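Local coordinates for protein peptidoglycan-N-acetylmuramic acid deacetylase PdaC (Bacillus subtilis subsp. subtilis str. 168, PDB 6H8N) that removes the acetyl group from N-acetylmuramic acid residues of peptidoglycan, conferring lysozyme resistance, and also deacetylates short chitin oligomers, at residues A[11-16]-A[153-158]. The protein carries 1 engineered substitution. Sequence-based numbering, arbitrary orientation.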
loop_
_atom_site.group_PDB
_atom_site.type_symbol
_atom_site.label_atom_id
_atom_site.label_comp_id
_atom_site.label_asym_id
_atom_site.label_seq_id
_atom_site.Cartn_x
_atom_site.Cartn_y
_atom_site.Cartn_z
ATOM N N VAL A 11 13.866 -0.634 -7.392
ATOM C CA VAL A 11 12.456 -0.353 -7.161
ATOM C C VAL A 11 12.132 -0.643 -5.708
ATOM O O VAL A 11 12.757 -1.488 -5.063
ATOM C CB VAL A 11 11.540 -1.182 -8.089
ATOM C CG1 VAL A 11 11.789 -0.839 -9.555
ATOM C CG2 VAL A 11 11.717 -2.675 -7.836
ATOM N N ILE A 12 11.132 0.059 -5.194
ATOM C CA ILE A 12 10.621 -0.202 -3.859
ATOM C C ILE A 12 9.157 0.201 -3.844
ATOM O O ILE A 12 8.746 1.135 -4.539
ATOM C CB ILE A 12 11.474 0.550 -2.809
ATOM C CG1 ILE A 12 11.229 0.028 -1.392
ATOM C CG2 ILE A 12 11.258 2.058 -2.896
ATOM C CD1 ILE A 12 12.375 0.364 -0.440
ATOM N N ALA A 13 8.364 -0.510 -3.049
ATOM C CA ALA A 13 6.927 -0.247 -2.913
ATOM C C ALA A 13 6.645 0.286 -1.515
ATOM O O ALA A 13 6.618 -0.475 -0.541
ATOM C CB ALA A 13 6.122 -1.507 -3.190
ATOM N N LEU A 14 6.407 1.584 -1.414
ATOM C CA LEU A 14 5.903 2.162 -0.179
ATOM C C LEU A 14 4.402 1.977 -0.133
ATOM O O LEU A 14 3.696 2.316 -1.088
ATOM C CB LEU A 14 6.229 3.650 -0.107
ATOM C CG LEU A 14 7.678 4.027 -0.141
ATOM C CD1 LEU A 14 7.826 5.526 -0.055
ATOM C CD2 LEU A 14 8.390 3.371 1.001
ATOM N N THR A 15 3.906 1.451 0.971
ATOM C CA THR A 15 2.486 1.190 1.105
ATOM C C THR A 15 1.977 1.757 2.415
ATOM O O THR A 15 2.708 1.834 3.424
ATOM C CB THR A 15 2.147 -0.307 1.005
ATOM O OG1 THR A 15 2.529 -1.005 2.198
ATOM C CG2 THR A 15 2.802 -0.930 -0.217
ATOM N N PHE A 16 0.720 2.194 2.383
ATOM C CA PHE A 16 0.114 2.937 3.477
ATOM C C PHE A 16 -1.233 2.339 3.822
ATOM O O PHE A 16 -2.128 2.325 2.971
ATOM C CB PHE A 16 -0.069 4.402 3.097
ATOM C CG PHE A 16 1.222 5.089 2.818
ATOM C CD1 PHE A 16 1.978 5.557 3.866
ATOM C CD2 PHE A 16 1.689 5.257 1.534
ATOM C CE1 PHE A 16 3.173 6.165 3.654
ATOM C CE2 PHE A 16 2.901 5.860 1.295
ATOM C CZ PHE A 16 3.655 6.321 2.364
ATOM N N GLY A 153 13.206 -4.161 -4.359
ATOM C CA GLY A 153 12.151 -5.135 -4.409
ATOM C C GLY A 153 11.327 -5.271 -3.153
ATOM O O GLY A 153 10.407 -6.089 -3.131
ATOM N N ARG A 154 11.601 -4.507 -2.109
ATOM C CA ARG A 154 10.900 -4.665 -0.848
ATOM C C ARG A 154 9.632 -3.821 -0.815
ATOM O O ARG A 154 9.479 -2.846 -1.560
ATOM C CB ARG A 154 11.811 -4.313 0.327
ATOM C CG ARG A 154 12.987 -5.261 0.407
ATOM C CD ARG A 154 13.774 -5.092 1.682
ATOM N NE ARG A 154 14.730 -6.174 1.790
ATOM C CZ ARG A 154 16.026 -6.047 2.021
ATOM N NH1 ARG A 154 16.739 -7.152 2.055
ATOM N NH2 ARG A 154 16.599 -4.864 2.213
ATOM N N THR A 155 8.730 -4.219 0.068
ATOM C CA THR A 155 7.463 -3.546 0.315
ATOM C C THR A 155 7.446 -3.075 1.761
ATOM O O THR A 155 7.609 -3.886 2.685
ATOM C CB THR A 155 6.309 -4.506 0.034
ATOM O OG1 THR A 155 6.381 -4.906 -1.336
ATOM C CG2 THR A 155 4.962 -3.854 0.285
ATOM N N ILE A 156 7.241 -1.773 1.953
ATOM C CA ILE A 156 7.282 -1.125 3.263
ATOM C C ILE A 156 5.862 -0.830 3.707
ATOM O O ILE A 156 5.047 -0.350 2.912
ATOM C CB ILE A 156 8.093 0.185 3.192
ATOM C CG1 ILE A 156 9.549 -0.101 2.814
ATOM C CG2 ILE A 156 8.032 0.928 4.512
ATOM C CD1 ILE A 156 10.310 1.111 2.311
ATOM N N LEU A 157 5.570 -1.067 4.989
ATOM C CA LEU A 157 4.283 -0.727 5.606
ATOM C C LEU A 157 4.415 0.485 6.516
ATOM O O LEU A 157 5.171 0.455 7.493
ATOM C CB LEU A 157 3.765 -1.912 6.414
ATOM C CG LEU A 157 2.567 -1.674 7.340
ATOM C CD1 LEU A 157 1.366 -1.196 6.533
ATOM C CD2 LEU A 157 2.249 -2.926 8.147
ATOM N N ILE A 158 3.648 1.534 6.224
ATOM C CA ILE A 158 3.464 2.689 7.099
ATOM C C ILE A 158 1.962 2.877 7.274
ATOM O O ILE A 158 1.180 2.571 6.363
ATOM C CB ILE A 158 4.107 3.940 6.449
ATOM C CG1 ILE A 158 5.623 3.736 6.325
ATOM C CG2 ILE A 158 3.762 5.219 7.213
ATOM C CD1 ILE A 158 6.341 4.765 5.503
#
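Ile-156 packs against Leu-14 across two neighbouring parallel strands of the NodB homology domain, the catalytic part of PdaC, and illustrates how a parallel sheet sorts its side chains in the distorted (beta/alpha) barrel of the family 4 carbohydrate esterases. Strands 11-16 and 155-158 run in the same direction. Leu-14, Ile-156, Phe-16 and Ile-158 occupy one face, which helix 163-178 covers; Ala-13, Thr-15, Thr-155 and Leu-157 lie on the other.

On the first face Leu-14 and Ile-156 rise alongside each other from adjacent strands, CD2 of Leu-14 next to CD1 of Ile-156; how close they come is doubtful, since Ile-156 is modelled in two conformers. In the conformer described, that CD1 also meets CD1 of Ile-12, at 3.5 Å, the two side chains slanting across one another. Further along, the Phe-16 ring lies beside Ile-158, and its atoms CD1 and CE1 touch CB and CG2 of the isoleucine; CE1 to CB is 3.7 Å. With CG of Phe-16 anti to the carbonyl carbon (chi1 -62°), the ring folds back along its own strand, which sets CD1 and CE1 beside Ile-158. Ile-158 also touches Asp-133, which by similarity raises the pKa of the catalytic histidine, placing this packing probably next to the active site.

Across the other face the two threonines meet at roughly a right angle, methyl to methyl, with 3.7 Å between CG2 of Thr-15 and CG2 of Thr-155. A chi1 of 74° turns the Thr-15 hydroxyl toward the opposing backbone, while Arg-106 also hydrogen-bonds to OG1. The carbonyl of Ile-156 is gripped twice by one residue: Thr-15 N donates to Ile-156 O at 2.9 Å, and Thr-15 OG1 donates to the same oxygen at 2.7 Å, tilted 34° from the carbonyl plane.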